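PDB 5A4A: maternal effect protein oskar from Drosophila melanogaster, which induces formation of the germ plasm in the fly and, through its SGNH-hydrolase-like OSK domain, probably binds RNA. Local coordinates for residues A[18-23]-A[55-60]; A[39-44]-A[197-202]. One frame throughout, in Å; residues are numbered along the deposited sequence.

Interaction 1 of 2, residues A[18-23]-A[55-60]; sequences YDAYLL and GLCVSG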
loop_
_atom_site.group_PDB
_atom_site.type_symbol
_atom_site.label_atom_id
_atom_site.label_comp_id
_atom_site.label_asym_id
_atom_site.label_seq_id
_atom_site.Cartn_x
_atom_site.Cartn_y
_atom_site.Cartn_z
ATOM N N TYR A 18 8.807 -3.367 15.807
ATOM C CA TYR A 18 9.020 -4.450 14.848
ATOM C C TYR A 18 8.191 -4.309 13.573
ATOM O O TYR A 18 8.581 -4.808 12.519
ATOM C CB TYR A 18 8.674 -5.794 15.492
ATOM C CG TYR A 18 9.420 -6.060 16.777
ATOM C CD1 TYR A 18 10.766 -6.402 16.760
ATOM C CD2 TYR A 18 8.782 -5.962 18.008
ATOM C CE1 TYR A 18 11.459 -6.644 17.932
ATOM C CE2 TYR A 18 9.469 -6.203 19.190
ATOM C CZ TYR A 18 10.807 -6.543 19.141
ATOM O OH TYR A 18 11.498 -6.784 20.305
ATOM N N ASP A 19 7.033 -3.668 13.676
ATOM C CA ASP A 19 6.129 -3.563 12.529
ATOM C C ASP A 19 6.343 -2.285 11.718
ATOM O O ASP A 19 6.952 -1.330 12.195
ATOM C CB ASP A 19 4.670 -3.664 12.982
ATOM C CG ASP A 19 4.345 -5.013 13.605
ATOM O OD1 ASP A 19 4.731 -6.056 13.037
ATOM O OD2 ASP A 19 3.714 -5.029 14.674
ATOM N N ALA A 20 5.843 -2.284 10.486
ATOM C CA ALA A 20 6.091 -1.187 9.557
ATOM C C ALA A 20 5.424 0.091 10.033
ATOM O O ALA A 20 4.205 0.152 10.119
ATOM C CB ALA A 20 5.597 -1.548 8.161
ATOM N N TYR A 21 6.246 1.087 10.362
ATOM C CA TYR A 21 5.783 2.421 10.758
ATOM C C TYR A 21 6.615 3.504 10.062
ATOM O O TYR A 21 7.807 3.320 9.801
ATOM C CB TYR A 21 5.954 2.611 12.263
ATOM C CG TYR A 21 4.801 2.165 13.133
ATOM C CD1 TYR A 21 4.482 0.818 13.261
ATOM C CD2 TYR A 21 4.052 3.092 13.860
ATOM C CE1 TYR A 21 3.446 0.404 14.072
ATOM C CE2 TYR A 21 3.007 2.684 14.678
ATOM C CZ TYR A 21 2.712 1.333 14.770
ATOM O OH TYR A 21 1.683 0.901 15.573
ATOM N N LEU A 22 5.998 4.651 9.805
ATOM C CA LEU A 22 6.708 5.783 9.247
ATOM C C LEU A 22 6.391 6.971 10.163
ATOM O O LEU A 22 5.236 7.381 10.263
ATOM C CB LEU A 22 6.215 6.013 7.814
ATOM C CG LEU A 22 6.901 6.902 6.770
ATOM C CD1 LEU A 22 6.413 6.518 5.381
ATOM C CD2 LEU A 22 6.604 8.338 6.994
ATOM N N LEU A 23 7.403 7.480 10.870
ATOM C CA LEU A 23 7.236 8.638 11.764
ATOM C C LEU A 23 6.074 8.491 12.753
ATOM O O LEU A 23 5.273 9.419 12.931
ATOM C CB LEU A 23 7.062 9.927 10.962
ATOM C CG LEU A 23 8.171 10.269 9.964
ATOM C CD1 LEU A 23 7.850 11.556 9.239
ATOM C CD2 LEU A 23 9.531 10.363 10.666
ATOM N N GLY A 55 3.362 -5.775 10.332
ATOM C CA GLY A 55 2.228 -4.939 10.690
ATOM C C GLY A 55 1.141 -5.001 9.630
ATOM O O GLY A 55 0.730 -6.088 9.212
ATOM N N LEU A 56 0.672 -3.830 9.198
ATOM C CA LEU A 56 -0.388 -3.750 8.198
ATOM C C LEU A 56 0.144 -3.743 6.760
ATOM O O LEU A 56 -0.616 -3.527 5.816
ATOM C CB LEU A 56 -1.266 -2.511 8.459
ATOM C CG LEU A 56 -1.833 -2.423 9.879
ATOM C CD1 LEU A 56 -2.608 -1.114 10.067
ATOM C CD2 LEU A 56 -2.729 -3.609 10.191
ATOM N N CYS A 57 1.442 -3.983 6.590
ATOM C CA CYS A 57 2.012 -4.204 5.262
ATOM C C CYS A 57 2.126 -5.694 4.991
ATOM O O CYS A 57 2.901 -6.377 5.645
ATOM C CB CYS A 57 3.404 -3.563 5.144
ATOM S SG CYS A 57 3.324 -1.747 5.079
ATOM N N VAL A 58 1.355 -6.188 4.026
ATOM C CA VAL A 58 1.265 -7.622 3.750
ATOM C C VAL A 58 1.438 -7.896 2.256
ATOM O O VAL A 58 0.775 -7.266 1.430
ATOM C CB VAL A 58 -0.129 -8.165 4.176
ATOM C CG1 VAL A 58 -0.219 -9.687 3.961
ATOM C CG2 VAL A 58 -0.453 -7.790 5.642
ATOM N N SER A 59 2.312 -8.840 1.902
ATOM C CA SER A 59 2.432 -9.250 0.509
ATOM C C SER A 59 1.081 -9.731 -0.027
ATOM O O SER A 59 0.413 -10.552 0.602
ATOM C CB SER A 59 3.465 -10.375 0.357
ATOM O OG SER A 59 3.540 -10.784 -1.002
ATOM N N GLY A 60 0.680 -9.208 -1.182
ATOM C CA GLY A 60 -0.577 -9.608 -1.793
ATOM C C GLY A 60 -1.825 -8.973 -1.200
ATOM O O GLY A 60 -2.940 -9.415 -1.500
HETATM O O HOH W 1 1.882 -1.378 9.972
#
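D19 lays its carboxylate against the backbone of G55, where the two segments come closest, with their CA atoms 4.5 Å apart. CG lies beside the backbone N of D19, anti to its carbonyl carbon (chi1 -63°), and this turns the carboxylate toward the glycine. OD1 sits 3.0 Å from G55 N, but the N-H is bent well off the line at 120°, a weak bond. The same oxygen makes a salt bridge with NE of R46, while OD2 takes the backbone N-H of N15, so both carboxylate oxygens are engaged in this buried spot. G55 suits the close approach: CB of D19 rests 3.6 Å from G55 CA, a side chain on G55 would run into it, and the positive phi of 60° also favours glycine. One residue on, a water joins the backbones, giving a hydrogen to A20 O and accepting one from L56 N at 2.8 Å. On the apolar side, CB of A20 meets SG of C57 at 3.8 Å; helix 31-40 packs on them, A37 against A20, M33 and L34 against C57. An alanine in place of D19 would remove both oxygens and would probably leave R46 without its carboxylate mate and the N-H groups of N15 and G55 without their acceptor. The contact thus joins the loop leading into strand 21-22 to the chain around strand 56-58, beside the central sheet of the SGNH-hydrolase-like fold. Its chemistry implies an anchor made by one buried, probably ionised carboxylate shared among several donors, with water and a small apolar touch beside it.

Interaction 2 of 2, residues A[39-44]-A[197-202]; sequences MELKCR and RVLQVI. With SO4 (sulfate ion), chain F.
L199 reaches from helix 192-204 to the end of helix 31-40, where its two methyl branches find different neighbours: CD2 approaches CB of E40 at 4.1 Å, and CD1 faces CD2 of L41 at 4.4 Å. With CG anti to the backbone N (chi1 -179°), the isobutyl group of L199 extends out from its helix, and the two methyls part to meet successive residues. E40 offers only the root of its side chain here. Its chain bends at chi2, and the carboxylate goes on to a salt bridge through OE2 with NE of R195, one turn back along the same helix as L199, so an apolar touch and an ionic one from a single residue bind the two helices. L41, the first residue to leave helical geometry, adds its methyl beside that of L199, and L22 of strand 21-22 packs against both leucines. At the far end of 39-44 the chain carries R44, whose side chain, folded at chi2 and chi3, presents one edge of its guanidinium to a sulfate probably taken from the crystallisation liquor. NH2 donates to O3 at 2.9 Å and NE to O4 at 3.0 Å, with N-H angles of 161° and 153°; NE has a further weak bond to O3. R38 NH2 and F45 N also bind the ion, consistent with an anion-binding patch. The contact itself is packing of helix 192-204 on the end of helix 31-40 and the first residue beyond it; its chemistry implies a light apolar touch, backed by the E40-R195 salt bridge.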
loop_
_atom_site.group_PDB
_atom_site.type_symbol
_atom_site.label_atom_id
_atom_site.label_comp_id
_atom_site.label_asym_id
_atom_site.label_seq_id
_atom_site.Cartn_x
_atom_site.Cartn_y
_atom_site.Cartn_z
ATOM N N MET A 39 13.687 -1.790 3.902
ATOM C CA MET A 39 14.953 -1.182 3.509
ATOM C C MET A 39 15.264 0.150 4.179
ATOM O O MET A 39 16.440 0.474 4.396
ATOM C CB MET A 39 15.007 -1.023 1.988
ATOM C CG MET A 39 14.870 -2.336 1.231
ATOM S SD MET A 39 16.108 -3.572 1.662
ATOM C CE MET A 39 17.565 -2.792 0.996
ATOM N N GLU A 40 14.227 0.924 4.499
ATOM C CA GLU A 40 14.425 2.294 4.949
ATOM C C GLU A 40 13.951 2.528 6.381
ATOM O O GLU A 40 14.382 3.483 7.018
ATOM C CB GLU A 40 13.698 3.266 4.012
ATOM C CG GLU A 40 14.026 3.076 2.542
ATOM C CD GLU A 40 15.497 3.267 2.241
ATOM O OE1 GLU A 40 16.146 4.085 2.929
ATOM O OE2 GLU A 40 16.009 2.592 1.322
ATOM N N LEU A 41 13.077 1.659 6.888
ATOM C CA LEU A 41 12.420 1.922 8.174
ATOM C C LEU A 41 12.620 0.835 9.237
ATOM O O LEU A 41 11.899 0.802 10.236
ATOM C CB LEU A 41 10.920 2.197 7.961
ATOM C CG LEU A 41 10.596 3.367 7.025
ATOM C CD1 LEU A 41 9.122 3.350 6.626
ATOM C CD2 LEU A 41 10.941 4.700 7.685
ATOM N N LYS A 42 13.591 -0.050 9.011
ATOM C CA LYS A 42 14.009 -1.048 10.006
ATOM C C LYS A 42 12.908 -2.011 10.448
ATOM O O LYS A 42 12.937 -2.522 11.564
ATOM C CB LYS A 42 14.603 -0.359 11.238
ATOM C CG LYS A 42 15.826 0.490 10.931
ATOM C CD LYS A 42 16.379 1.131 12.195
ATOM C CE LYS A 42 17.760 1.715 11.948
ATOM N NZ LYS A 42 18.253 2.497 13.118
ATOM N N CYS A 43 11.944 -2.279 9.582
ATOM C CA CYS A 43 10.875 -3.197 9.973
ATOM C C CYS A 43 11.347 -4.652 9.977
ATOM O O CYS A 43 12.340 -4.994 9.338
ATOM C CB CYS A 43 9.611 -3.013 9.114
ATOM S SG CYS A 43 9.579 -3.881 7.530
ATOM N N ARG A 44 10.625 -5.485 10.720
ATOM C CA ARG A 44 10.907 -6.919 10.820
ATOM C C ARG A 44 9.705 -7.681 10.279
ATOM O O ARG A 44 8.582 -7.186 10.333
ATOM C CB ARG A 44 11.128 -7.300 12.282
ATOM C CG ARG A 44 12.253 -6.527 12.965
ATOM C CD ARG A 44 13.605 -6.916 12.400
ATOM N NE ARG A 44 13.865 -8.339 12.597
ATOM C CZ ARG A 44 14.280 -8.871 13.743
ATOM N NH1 ARG A 44 14.493 -8.098 14.801
ATOM N NH2 ARG A 44 14.483 -10.176 13.831
ATOM N N ARG A 197 13.085 8.722 -2.949
ATOM C CA ARG A 197 12.164 9.715 -3.524
ATOM C C ARG A 197 10.750 9.582 -2.958
ATOM O O ARG A 197 10.128 10.585 -2.607
ATOM C CB ARG A 197 12.140 9.651 -5.056
ATOM C CG ARG A 197 13.378 10.265 -5.714
ATOM C CD ARG A 197 13.423 9.983 -7.220
ATOM N NE ARG A 197 12.469 10.780 -7.981
ATOM C CZ ARG A 197 12.718 12.008 -8.425
ATOM N NH1 ARG A 197 13.880 12.584 -8.167
ATOM N NH2 ARG A 197 11.801 12.671 -9.110
ATOM N N VAL A 198 10.254 8.349 -2.873
ATOM C CA VAL A 198 8.895 8.097 -2.366
ATOM C C VAL A 198 8.801 8.476 -0.894
ATOM O O VAL A 198 7.875 9.171 -0.482
ATOM C CB VAL A 198 8.473 6.630 -2.545
ATOM C CG1 VAL A 198 7.200 6.321 -1.743
ATOM C CG2 VAL A 198 8.284 6.309 -4.028
ATOM N N LEU A 199 9.776 8.024 -0.115
ATOM C CA LEU A 199 9.806 8.306 1.315
ATOM C C LEU A 199 9.825 9.815 1.568
ATOM O O LEU A 199 9.093 10.319 2.416
ATOM C CB LEU A 199 11.009 7.615 1.977
ATOM C CG LEU A 199 11.148 7.822 3.490
ATOM C CD1 LEU A 199 9.923 7.300 4.231
ATOM C CD2 LEU A 199 12.434 7.166 4.033
ATOM N N GLN A 200 10.639 10.542 0.811
ATOM C CA GLN A 200 10.710 11.988 0.983
ATOM C C GLN A 200 9.441 12.718 0.556
ATOM O O GLN A 200 9.057 13.705 1.177
ATOM C CB GLN A 200 11.948 12.553 0.293
ATOM C CG GLN A 200 13.241 12.036 0.935
ATOM C CD GLN A 200 13.317 12.362 2.423
ATOM O OE1 GLN A 200 13.001 13.477 2.838
ATOM N NE2 GLN A 200 13.732 11.388 3.226
ATOM N N VAL A 201 8.768 12.240 -0.484
ATOM C CA VAL A 201 7.490 12.849 -0.856
ATOM C C VAL A 201 6.468 12.689 0.272
ATOM O O VAL A 201 5.727 13.622 0.588
ATOM C CB VAL A 201 6.914 12.256 -2.165
ATOM C CG1 VAL A 201 5.465 12.699 -2.369
ATOM C CG2 VAL A 201 7.762 12.677 -3.355
ATOM N N ILE A 202 6.428 11.503 0.871
ATOM C CA ILE A 202 5.481 11.226 1.953
ATOM C C ILE A 202 5.798 12.080 3.175
ATOM O O ILE A 202 4.911 12.733 3.735
ATOM C CB ILE A 202 5.471 9.727 2.338
ATOM C CG1 ILE A 202 4.972 8.879 1.162
ATOM C CG2 ILE A 202 4.599 9.497 3.589
ATOM C CD1 ILE A 202 5.158 7.348 1.369
HETATM S S SO4 F . 13.345 -10.907 10.062
HETATM O O1 SO4 F . 14.611 -10.793 9.354
HETATM O O2 SO4 F . 12.447 -11.793 9.331
HETATM O O3 SO4 F . 13.586 -11.432 11.400
HETATM O O4 SO4 F . 12.716 -9.588 10.180
#

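From the N terminus the chain enters 18-23, passes through strand 25-29 and helix 31-40 into 39-44, then reaches 55-60, which closes the loop of interaction 1. Interaction 2 opens inside that loop and closes only at 197-202, near the C terminus, so the two cross. Interaction 1 is local, tying the loop before strand 21-22 to the chain around strand 56-58; interaction 2 spans most of the domain, bringing helix 192-204 to the end of helix 31-40. They also touch directly: Y18 O and R44 N lie 2.8 Å apart, a probable hydrogen bond, and L22 CD1 packs against I202 CG2, joining strand 21-22 to the C-terminal helix.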